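Local atomic coordinates of Lin2111 protein (Listeria innocua, PDB entry 3EDP), a protein that is of unknown function but, as a GntR-family member with a UTRA domain, probably binds DNA and regulates transcription. Residues 180-185 with 204-209; 12-17 with 51-56; 82-87 with 154-159. All blocks are in the same frame, centred on the assembly; numbering follows the deposited sequence.

Contact 1: residues 180-185 with 204-209; sequences ELQLIL and KLSSVF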
loop_
_atom_site.group_PDB
_atom_site.type_symbol
_atom_site.label_atom_id
_atom_site.label_comp_id
_atom_site.label_asym_id
_atom_site.label_seq_id
_atom_site.Cartn_x
_atom_site.Cartn_y
_atom_site.Cartn_z
ATOM N N GLU A 180 -1.224 -4.304 -8.678
ATOM C CA GLU A 180 -1.643 -4.455 -10.064
ATOM C C GLU A 180 -3.041 -3.845 -10.184
ATOM O O GLU A 180 -3.860 -3.973 -9.266
ATOM C CB GLU A 180 -1.644 -5.933 -10.451
ATOM C CG GLU A 180 -1.822 -6.202 -11.932
ATOM C CD GLU A 180 -2.169 -7.653 -12.223
ATOM O OE1 GLU A 180 -1.888 -8.526 -11.370
ATOM O OE2 GLU A 180 -2.728 -7.921 -13.308
ATOM N N LEU A 181 -3.295 -3.159 -11.296
ATOM C CA LEU A 181 -4.543 -2.418 -11.505
ATOM C C LEU A 181 -5.257 -2.943 -12.746
ATOM O O LEU A 181 -4.702 -2.883 -13.840
ATOM C CB LEU A 181 -4.245 -0.934 -11.731
ATOM C CG LEU A 181 -3.580 -0.042 -10.676
ATOM C CD1 LEU A 181 -2.717 -0.811 -9.688
ATOM C CD2 LEU A 181 -2.759 1.056 -11.372
ATOM N N GLN A 182 -6.483 -3.442 -12.584
ATOM C CA GLN A 182 -7.237 -3.991 -13.713
ATOM C C GLN A 182 -8.675 -3.513 -13.755
ATOM O O GLN A 182 -9.244 -3.113 -12.735
ATOM C CB GLN A 182 -7.286 -5.514 -13.640
ATOM C CG GLN A 182 -6.011 -6.238 -13.981
ATOM C CD GLN A 182 -6.145 -7.724 -13.710
ATOM O OE1 GLN A 182 -6.341 -8.520 -14.631
ATOM N NE2 GLN A 182 -6.081 -8.101 -12.437
ATOM N N LEU A 183 -9.258 -3.590 -14.947
ATOM C CA LEU A 183 -10.701 -3.512 -15.132
ATOM C C LEU A 183 -11.188 -4.910 -15.461
ATOM O O LEU A 183 -10.644 -5.555 -16.355
ATOM C CB LEU A 183 -11.045 -2.600 -16.307
ATOM C CG LEU A 183 -11.298 -1.122 -16.036
ATOM C CD1 LEU A 183 -11.490 -0.402 -17.362
ATOM C CD2 LEU A 183 -12.518 -0.951 -15.142
ATOM N N ILE A 184 -12.199 -5.386 -14.741
ATOM C CA ILE A 184 -12.776 -6.694 -15.030
ATOM C C ILE A 184 -14.293 -6.617 -15.119
ATOM O O ILE A 184 -14.905 -5.594 -14.786
ATOM C CB ILE A 184 -12.381 -7.766 -13.964
ATOM C CG1 ILE A 184 -12.964 -7.411 -12.597
ATOM C CG2 ILE A 184 -10.861 -7.911 -13.867
ATOM C CD1 ILE A 184 -12.811 -8.517 -11.566
ATOM N N LEU A 185 -14.886 -7.709 -15.585
ATOM C CA LEU A 185 -16.331 -7.867 -15.596
ATOM C C LEU A 185 -16.754 -8.367 -14.225
ATOM O O LEU A 185 -16.064 -9.188 -13.622
ATOM C CB LEU A 185 -16.741 -8.880 -16.669
ATOM C CG LEU A 185 -16.563 -8.439 -18.125
ATOM C CD1 LEU A 185 -16.285 -9.625 -19.038
ATOM C CD2 LEU A 185 -17.784 -7.673 -18.602
ATOM N N LYS A 204 -10.254 -3.803 -10.215
ATOM C CA LYS A 204 -9.646 -4.785 -9.331
ATOM C C LYS A 204 -8.212 -4.357 -9.007
ATOM O O LYS A 204 -7.350 -4.310 -9.882
ATOM C CB LYS A 204 -9.670 -6.180 -9.954
ATOM C CG LYS A 204 -8.960 -7.244 -9.126
ATOM C CD LYS A 204 -8.815 -8.539 -9.904
ATOM C CE LYS A 204 -8.298 -9.675 -9.028
ATOM N NZ LYS A 204 -8.046 -10.882 -9.859
ATOM N N LEU A 205 -7.987 -4.019 -7.742
ATOM C CA LEU A 205 -6.682 -3.604 -7.254
ATOM C C LEU A 205 -6.054 -4.768 -6.497
ATOM O O LEU A 205 -6.489 -5.111 -5.394
ATOM C CB LEU A 205 -6.843 -2.395 -6.324
ATOM C CG LEU A 205 -5.592 -1.877 -5.604
ATOM C CD1 LEU A 205 -4.560 -1.356 -6.610
ATOM C CD2 LEU A 205 -5.966 -0.799 -4.578
ATOM N N SER A 206 -5.047 -5.395 -7.093
ATOM C CA SER A 206 -4.395 -6.525 -6.445
ATOM C C SER A 206 -3.140 -6.043 -5.732
ATOM O O SER A 206 -2.366 -5.266 -6.285
ATOM C CB SER A 206 -4.048 -7.622 -7.459
ATOM O OG SER A 206 -5.204 -8.076 -8.138
ATOM N N SER A 207 -2.960 -6.485 -4.493
ATOM C CA SER A 207 -1.789 -6.107 -3.706
ATOM C C SER A 207 -1.064 -7.359 -3.228
ATOM O O SER A 207 -1.686 -8.289 -2.706
ATOM C CB SER A 207 -2.196 -5.264 -2.498
ATOM O OG SER A 207 -2.961 -4.136 -2.860
ATOM N N VAL A 208 0.246 -7.397 -3.431
ATOM C CA VAL A 208 1.069 -8.434 -2.835
ATOM C C VAL A 208 2.014 -7.769 -1.833
ATOM O O VAL A 208 2.764 -6.872 -2.189
ATOM C CB VAL A 208 1.879 -9.193 -3.893
ATOM C CG1 VAL A 208 2.766 -10.242 -3.221
ATOM C CG2 VAL A 208 0.940 -9.842 -4.907
ATOM N N PHE A 209 1.942 -8.176 -0.572
ATOM C CA PHE A 209 2.783 -7.585 0.461
ATOM C C PHE A 209 4.005 -8.478 0.651
ATOM O O PHE A 209 3.876 -9.703 0.782
ATOM C CB PHE A 209 2.025 -7.453 1.781
ATOM C CG PHE A 209 0.820 -6.538 1.725
ATOM C CD1 PHE A 209 0.922 -5.211 2.110
ATOM C CD2 PHE A 209 -0.416 -7.017 1.324
ATOM C CE1 PHE A 209 -0.187 -4.370 2.085
ATOM C CE2 PHE A 209 -1.531 -6.182 1.292
ATOM C CZ PHE A 209 -1.415 -4.857 1.673
HETATM O O HOH W 1 -5.591 -6.396 -10.321
#
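Gln182 and Lys204 run side by side and point the same way from a hydrogen-bonded antiparallel pair, with the amide NE2 of Gln182 lying 3.8 Å from CD of Lys204. The lysine reaches out straight, its CG anti to the backbone N (chi1 176°). Its methylene stem therefore flanks the glutamine on one side and touches Tyr221 and Tyr223 of strand 215-225 on the other. Ser206 shares this face, and a single water ties the group together. It accepts a hydrogen bond from Gln182 NE2, donates one to Lys204 O and is hydrogen-bonded to Ser206 OG, each at 2.8 Å. Lys204 O is gripped twice, since Gln182 N also donates to it, while the water probably helps hold the amide in this rotation. Glu180 adds a CB–CB approach to Ser206, but the charged ends of Glu180 and Lys204 remain apart, OE1 to NZ 6.8 Å, so any attraction between them is probably modest.

Leu181 and Leu205 form the non-hydrogen-bonded pair and project from the other face. They too lie alongside one another, touching CD1 to CD1 at 3.6 Å, and the second subunit packs here: its Glu224 meets Leu181 and its Gln179 meets Leu205. Beneath the side chains, Glu180 and Ser206 exchange two backbone bonds, and Gln182 and Lys204 exchange two more. The straightest of the four runs from Lys204 N to Gln182 O (2.8 Å, 172° at the hydrogen).

The arrangement is that of strand 176-185, outermost in this chain, paired antiparallel with 201-211 in the six-stranded sheet of the UTRA domain, with the leucine face packed on the second subunit.

Contact 2: residues 12-17 with 51-56; sequences EVIASK and RRAVDL
Leu56 meets Ala15 and Glu12 across the crossing of helices 10-23 and 47-59, and its side chain can be followed outward atom by atom. CB points at Ala15 and stands 4.3 Å from its CB; CG, anti to the backbone N (chi1 -157°), then turns to run alongside the facing helix and comes no nearer to that methyl. Of the two branches CD1 does the touching, 3.6 Å from CB of Ala15 and 3.8 Å from CG of Glu12, while CD2 stays farther from the alanine. The glutamate stem crosses the leucine at about a right angle, offering a methylene rather than its carboxylate, which is held by a salt bridge from OE1 to Lys8.

The two small alanines face each other where the backbones come close. CA of Ala53 lies 4.6 Å from that of Ala15, and its CB faces both CG2 of Ile14, at 4.0 Å, and the backbone N of Ala15. In return, CB of Ala15 rests 3.8 Å from the carbonyl oxygen Ala53 O. With alanine methyls facing each other at the crossing, the local axes come within 8.2 Å at an angle of -56°. Ile14 also packs on Tyr43 and on Ile50 of helix 47-59.

The helices belong to the winged helix-turn-helix domain of the GntR family, in which the third helix, here 47-59, is usually the recognition helix. The chemistry suggests that shape and apolar burial largely set how the first helix lies against it, while the charge of Glu12 is dealt with at the margin.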
loop_
_atom_site.group_PDB
_atom_site.type_symbol
_atom_site.label_atom_id
_atom_site.label_comp_id
_atom_site.label_asym_id
_atom_site.label_seq_id
_atom_site.Cartn_x
_atom_site.Cartn_y
_atom_site.Cartn_z
ATOM N N GLU A 12 -19.218 -40.930 15.833
ATOM C CA GLU A 12 -20.114 -39.788 16.015
ATOM C C GLU A 12 -20.116 -39.312 17.464
ATOM O O GLU A 12 -20.181 -38.110 17.726
ATOM C CB GLU A 12 -21.541 -40.121 15.577
ATOM C CG GLU A 12 -21.751 -40.132 14.080
ATOM C CD GLU A 12 -23.180 -40.488 13.699
ATOM O OE1 GLU A 12 -24.058 -40.482 14.590
ATOM O OE2 GLU A 12 -23.424 -40.776 12.506
ATOM N N VAL A 13 -20.055 -40.255 18.401
ATOM C CA VAL A 13 -19.972 -39.892 19.815
ATOM C C VAL A 13 -18.705 -39.075 20.052
ATOM O O VAL A 13 -18.737 -38.021 20.694
ATOM C CB VAL A 13 -19.986 -41.133 20.736
ATOM C CG1 VAL A 13 -19.770 -40.727 22.195
ATOM C CG2 VAL A 13 -21.295 -41.882 20.585
ATOM N N ILE A 14 -17.593 -39.551 19.497
ATOM C CA ILE A 14 -16.316 -38.862 19.647
ATOM C C ILE A 14 -16.286 -37.502 18.934
ATOM O O ILE A 14 -15.781 -36.528 19.484
ATOM C CB ILE A 14 -15.128 -39.768 19.241
ATOM C CG1 ILE A 14 -14.980 -40.904 20.259
ATOM C CG2 ILE A 14 -13.829 -38.978 19.181
ATOM C CD1 ILE A 14 -13.866 -41.846 19.935
ATOM N N ALA A 15 -16.853 -37.423 17.733
ATOM C CA ALA A 15 -16.957 -36.128 17.049
ATOM C C ALA A 15 -17.710 -35.102 17.907
ATOM O O ALA A 15 -17.315 -33.941 17.987
ATOM C CB ALA A 15 -17.638 -36.285 15.677
ATOM N N SER A 16 -18.795 -35.538 18.542
ATOM C CA SER A 16 -19.580 -34.665 19.421
ATOM C C SER A 16 -18.759 -34.128 20.592
ATOM O O SER A 16 -18.911 -32.974 20.989
ATOM C CB SER A 16 -20.809 -35.402 19.962
ATOM O OG SER A 16 -21.698 -35.755 18.916
ATOM N N LYS A 17 -17.896 -34.974 21.147
ATOM C CA LYS A 17 -17.052 -34.572 22.268
ATOM C C LYS A 17 -15.985 -33.573 21.829
ATOM O O LYS A 17 -15.694 -32.609 22.540
ATOM C CB LYS A 17 -16.426 -35.798 22.947
ATOM C CG LYS A 17 -17.465 -36.705 23.619
ATOM C CD LYS A 17 -16.844 -37.675 24.608
ATOM C CE LYS A 17 -16.393 -38.964 23.931
ATOM N NZ LYS A 17 -16.026 -40.032 24.924
ATOM N N ARG A 51 -10.212 -41.083 12.702
ATOM C CA ARG A 51 -10.205 -40.539 11.338
ATOM C C ARG A 51 -11.632 -40.246 10.874
ATOM O O ARG A 51 -11.893 -39.250 10.189
ATOM C CB ARG A 51 -9.492 -41.475 10.356
ATOM C CG ARG A 51 -9.591 -41.012 8.895
ATOM C CD ARG A 51 -8.880 -41.963 7.933
ATOM N NE ARG A 51 -9.450 -43.310 7.949
ATOM C CZ ARG A 51 -8.828 -44.383 8.433
ATOM N NH1 ARG A 51 -9.425 -45.570 8.406
ATOM N NH2 ARG A 51 -7.604 -44.272 8.939
ATOM N N ARG A 52 -12.560 -41.107 11.275
ATOM C CA ARG A 52 -13.969 -40.920 10.941
ATOM C C ARG A 52 -14.597 -39.750 11.698
ATOM O O ARG A 52 -15.411 -39.015 11.144
ATOM C CB ARG A 52 -14.758 -42.200 11.202
ATOM C CG ARG A 52 -14.458 -43.321 10.213
ATOM C CD ARG A 52 -14.966 -44.652 10.750
ATOM N NE ARG A 52 -14.992 -45.689 9.727
ATOM C CZ ARG A 52 -15.234 -46.971 9.973
ATOM N NH1 ARG A 52 -15.458 -47.379 11.226
ATOM N NH2 ARG A 52 -15.251 -47.844 8.964
ATOM N N ALA A 53 -14.235 -39.598 12.967
ATOM C CA ALA A 53 -14.719 -38.478 13.761
ATOM C C ALA A 53 -14.257 -37.165 13.129
ATOM O O ALA A 53 -15.049 -36.240 12.952
ATOM C CB ALA A 53 -14.212 -38.580 15.203
ATOM N N VAL A 54 -12.971 -37.098 12.793
ATOM C CA VAL A 54 -12.397 -35.899 12.199
ATOM C C VAL A 54 -13.029 -35.611 10.826
ATOM O O VAL A 54 -13.389 -34.470 10.544
ATOM C CB VAL A 54 -10.843 -35.976 12.107
ATOM C CG1 VAL A 54 -10.271 -34.754 11.368
ATOM C CG2 VAL A 54 -10.227 -36.075 13.501
ATOM N N ASP A 55 -13.181 -36.643 9.988
ATOM C CA ASP A 55 -13.852 -36.477 8.688
ATOM C C ASP A 55 -15.190 -35.775 8.878
ATOM O O ASP A 55 -15.566 -34.901 8.103
ATOM C CB ASP A 55 -14.130 -37.823 8.015
ATOM C CG ASP A 55 -12.904 -38.448 7.393
ATOM O OD1 ASP A 55 -11.823 -37.817 7.376
ATOM O OD2 ASP A 55 -13.034 -39.596 6.914
ATOM N N LEU A 56 -15.914 -36.192 9.908
ATOM C CA LEU A 56 -17.204 -35.603 10.245
ATOM C C LEU A 56 -17.049 -34.125 10.615
ATOM O O LEU A 56 -17.848 -33.282 10.198
ATOM C CB LEU A 56 -17.830 -36.375 11.408
ATOM C CG LEU A 56 -19.340 -36.333 11.626
ATOM C CD1 LEU A 56 -19.708 -37.203 12.820
ATOM C CD2 LEU A 56 -19.820 -34.916 11.844
#

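Contact 3: residues 82-87 with 154-159; sequences ILEMTG and QAKDFQ
Met85, deposited as selenomethionine, turns its side chain along the backbone of residues 155-158 and has more surface buried here than any other residue of the two segments. Its CG faces two carbonyl oxygens, 3.5 Å from Phe158 O and 3.6 Å from Ala155 O. The chain then bends at its last torsion (chi3 86°), which swings the terminal methyl CE back beside Phe158, 3.9 Å from its CB. Beyond this, Met85 also rests on Leu77, Ile101 and Phe104, and the ring of Phe158 meets those of Phe104 and Tyr126, so the contact runs on into the hydrophobic layer over strand 99-108.

Glu84 and Lys156 come next, lying side by side and pointing the same way. A bend at chi2 (-97°) brings the carboxylate of Glu84 against the lysine stem, with CD 3.4 Å from CB of Lys156 and OE2 3.5 Å from its CD. NZ of Lys156 ends 5.2 Å from OE2 of Glu84.

Gln159 completes the contact: its CA makes a CA-H...O contact with Met85 O at 3.4 Å, and its CG lies near Glu84 O. Phe158, just before it, is the centre of an inverse gamma turn, and Ile160, just after, is backbone hydrogen-bonded to Met85.

Between the two segments, helix 79-86 meets the loop by carbon against carbonyl oxygens and apolar groups, and the backbone bond to Ile160 adds to the join; the opposite charges of Glu84 and Lys156 probably add a diffuse attraction, not a salt bridge.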
loop_
_atom_site.group_PDB
_atom_site.type_symbol
_atom_site.label_atom_id
_atom_site.label_comp_id
_atom_site.label_asym_id
_atom_site.label_seq_id
_atom_site.Cartn_x
_atom_site.Cartn_y
_atom_site.Cartn_z
ATOM N N ILE A 82 -16.424 -10.815 16.020
ATOM C CA ILE A 82 -16.727 -9.734 15.094
ATOM C C ILE A 82 -16.441 -8.395 15.753
ATOM O O ILE A 82 -15.790 -7.525 15.161
ATOM C CB ILE A 82 -18.174 -9.802 14.587
ATOM C CG1 ILE A 82 -18.322 -10.954 13.590
ATOM C CG2 ILE A 82 -18.559 -8.502 13.910
ATOM C CD1 ILE A 82 -19.770 -11.424 13.392
ATOM N N LEU A 83 -16.905 -8.249 16.989
ATOM C CA LEU A 83 -16.623 -7.055 17.782
ATOM C C LEU A 83 -15.116 -6.821 17.901
ATOM O O LEU A 83 -14.646 -5.696 17.781
ATOM C CB LEU A 83 -17.243 -7.188 19.177
ATOM C CG LEU A 83 -17.058 -5.993 20.114
ATOM C CD1 LEU A 83 -17.479 -4.695 19.434
ATOM C CD2 LEU A 83 -17.831 -6.204 21.410
ATOM N N GLU A 84 -14.365 -7.893 18.138
ATOM C CA GLU A 84 -12.908 -7.816 18.249
ATOM C C GLU A 84 -12.232 -7.418 16.933
ATOM O O GLU A 84 -11.254 -6.665 16.929
ATOM C CB GLU A 84 -12.347 -9.162 18.713
ATOM C CG GLU A 84 -12.371 -9.375 20.214
ATOM C CD GLU A 84 -11.041 -9.055 20.861
ATOM O OE1 GLU A 84 -10.299 -8.211 20.310
ATOM O OE2 GLU A 84 -10.732 -9.653 21.914
HETATM N N MSE A 85 -12.744 -7.933 15.821
HETATM C CA MSE A 85 -12.082 -7.745 14.532
HETATM C C MSE A 85 -12.399 -6.409 13.865
HETATM O O MSE A 85 -11.582 -5.867 13.119
HETATM C CB MSE A 85 -12.442 -8.891 13.584
HETATM C CG MSE A 85 -11.906 -10.239 14.031
HETATM SE SE MSE A 85 -12.846 -11.737 13.191
HETATM C CE MSE A 85 -11.831 -11.888 11.539
ATOM N N THR A 86 -13.590 -5.886 14.123
ATOM C CA THR A 86 -14.072 -4.729 13.384
ATOM C C THR A 86 -14.531 -3.613 14.310
ATOM O O THR A 86 -14.744 -2.492 13.869
ATOM C CB THR A 86 -15.246 -5.127 12.476
ATOM O OG1 THR A 86 -16.398 -5.419 13.282
ATOM C CG2 THR A 86 -14.886 -6.355 11.666
ATOM N N GLY A 87 -14.703 -3.931 15.590
ATOM C CA GLY A 87 -15.160 -2.953 16.566
ATOM C C GLY A 87 -16.668 -2.742 16.534
ATOM O O GLY A 87 -17.191 -1.817 17.157
ATOM N N GLN A 154 -4.755 -15.593 17.042
ATOM C CA GLN A 154 -6.079 -16.159 17.282
ATOM C C GLN A 154 -7.104 -15.344 16.495
ATOM O O GLN A 154 -6.758 -14.311 15.915
ATOM C CB GLN A 154 -6.411 -16.148 18.772
ATOM C CG GLN A 154 -5.389 -16.897 19.610
ATOM C CD GLN A 154 -5.605 -16.720 21.097
ATOM O OE1 GLN A 154 -6.719 -16.447 21.549
ATOM N NE2 GLN A 154 -4.535 -16.876 21.871
ATOM N N ALA A 155 -8.353 -15.806 16.472
ATOM C CA ALA A 155 -9.415 -15.146 15.715
ATOM C C ALA A 155 -9.512 -13.644 15.999
ATOM O O ALA A 155 -9.593 -12.835 15.075
ATOM C CB ALA A 155 -10.757 -15.825 15.972
ATOM N N LYS A 156 -9.498 -13.284 17.279
ATOM C CA LYS A 156 -9.645 -11.895 17.698
ATOM C C LYS A 156 -8.458 -11.007 17.304
ATOM O O LYS A 156 -8.533 -9.784 17.410
ATOM C CB LYS A 156 -9.861 -11.824 19.209
ATOM C CG LYS A 156 -8.839 -12.598 20.014
ATOM C CD LYS A 156 -9.305 -12.774 21.457
ATOM C CE LYS A 156 -8.396 -13.714 22.235
ATOM N NZ LYS A 156 -7.003 -13.197 22.318
ATOM N N ASP A 157 -7.361 -11.621 16.868
ATOM C CA ASP A 157 -6.186 -10.865 16.463
ATOM C C ASP A 157 -6.283 -10.386 15.022
ATOM O O ASP A 157 -5.527 -9.517 14.604
ATOM C CB ASP A 157 -4.926 -11.709 16.655
ATOM C CG ASP A 157 -4.664 -12.031 18.113
ATOM O OD1 ASP A 157 -4.721 -11.090 18.934
ATOM O OD2 ASP A 157 -4.437 -13.221 18.432
ATOM N N PHE A 158 -7.212 -10.958 14.262
ATOM C CA PHE A 158 -7.354 -10.579 12.862
ATOM C C PHE A 158 -8.184 -9.307 12.722
ATOM O O PHE A 158 -9.233 -9.288 12.063
ATOM C CB PHE A 158 -7.934 -11.734 12.035
ATOM C CG PHE A 158 -6.993 -12.894 11.888
ATOM C CD1 PHE A 158 -6.191 -13.017 10.764
ATOM C CD2 PHE A 158 -6.890 -13.849 12.887
ATOM C CE1 PHE A 158 -5.312 -14.082 10.639
ATOM C CE2 PHE A 158 -6.020 -14.914 12.762
ATOM C CZ PHE A 158 -5.228 -15.029 11.641
ATOM N N GLN A 159 -7.711 -8.243 13.364
ATOM C CA GLN A 159 -8.372 -6.948 13.267
ATOM C C GLN A 159 -8.206 -6.413 11.855
ATOM O O GLN A 159 -7.098 -6.415 11.315
ATOM C CB GLN A 159 -7.798 -5.970 14.295
ATOM C CG GLN A 159 -7.835 -6.521 15.720
ATOM C CD GLN A 159 -7.428 -5.489 16.766
ATOM O OE1 GLN A 159 -6.682 -4.549 16.478
ATOM N NE2 GLN A 159 -7.919 -5.663 17.985
#

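In the fold
Read from the N terminus, the three contacts close one after another, and none encloses or crosses the next. Contact 2 comes first, joining the first and third helices of the GntR domain around helix 36-42. The chain then makes the two-stranded wing and enters helix 79-86, where contact 3 opens; it closes 66 residues later, after strands 99-108, 124-134 and 137-146, seating that helix on the UTRA domain. Contact 1 spans a shorter excursion through helix 188-194 and pairs strand 176-185, outermost in the large sheet within this chain, with its neighbour 201-211. Contacts 1 and 2 lie on opposite sides of the chain's centre, their centres 42 Å apart.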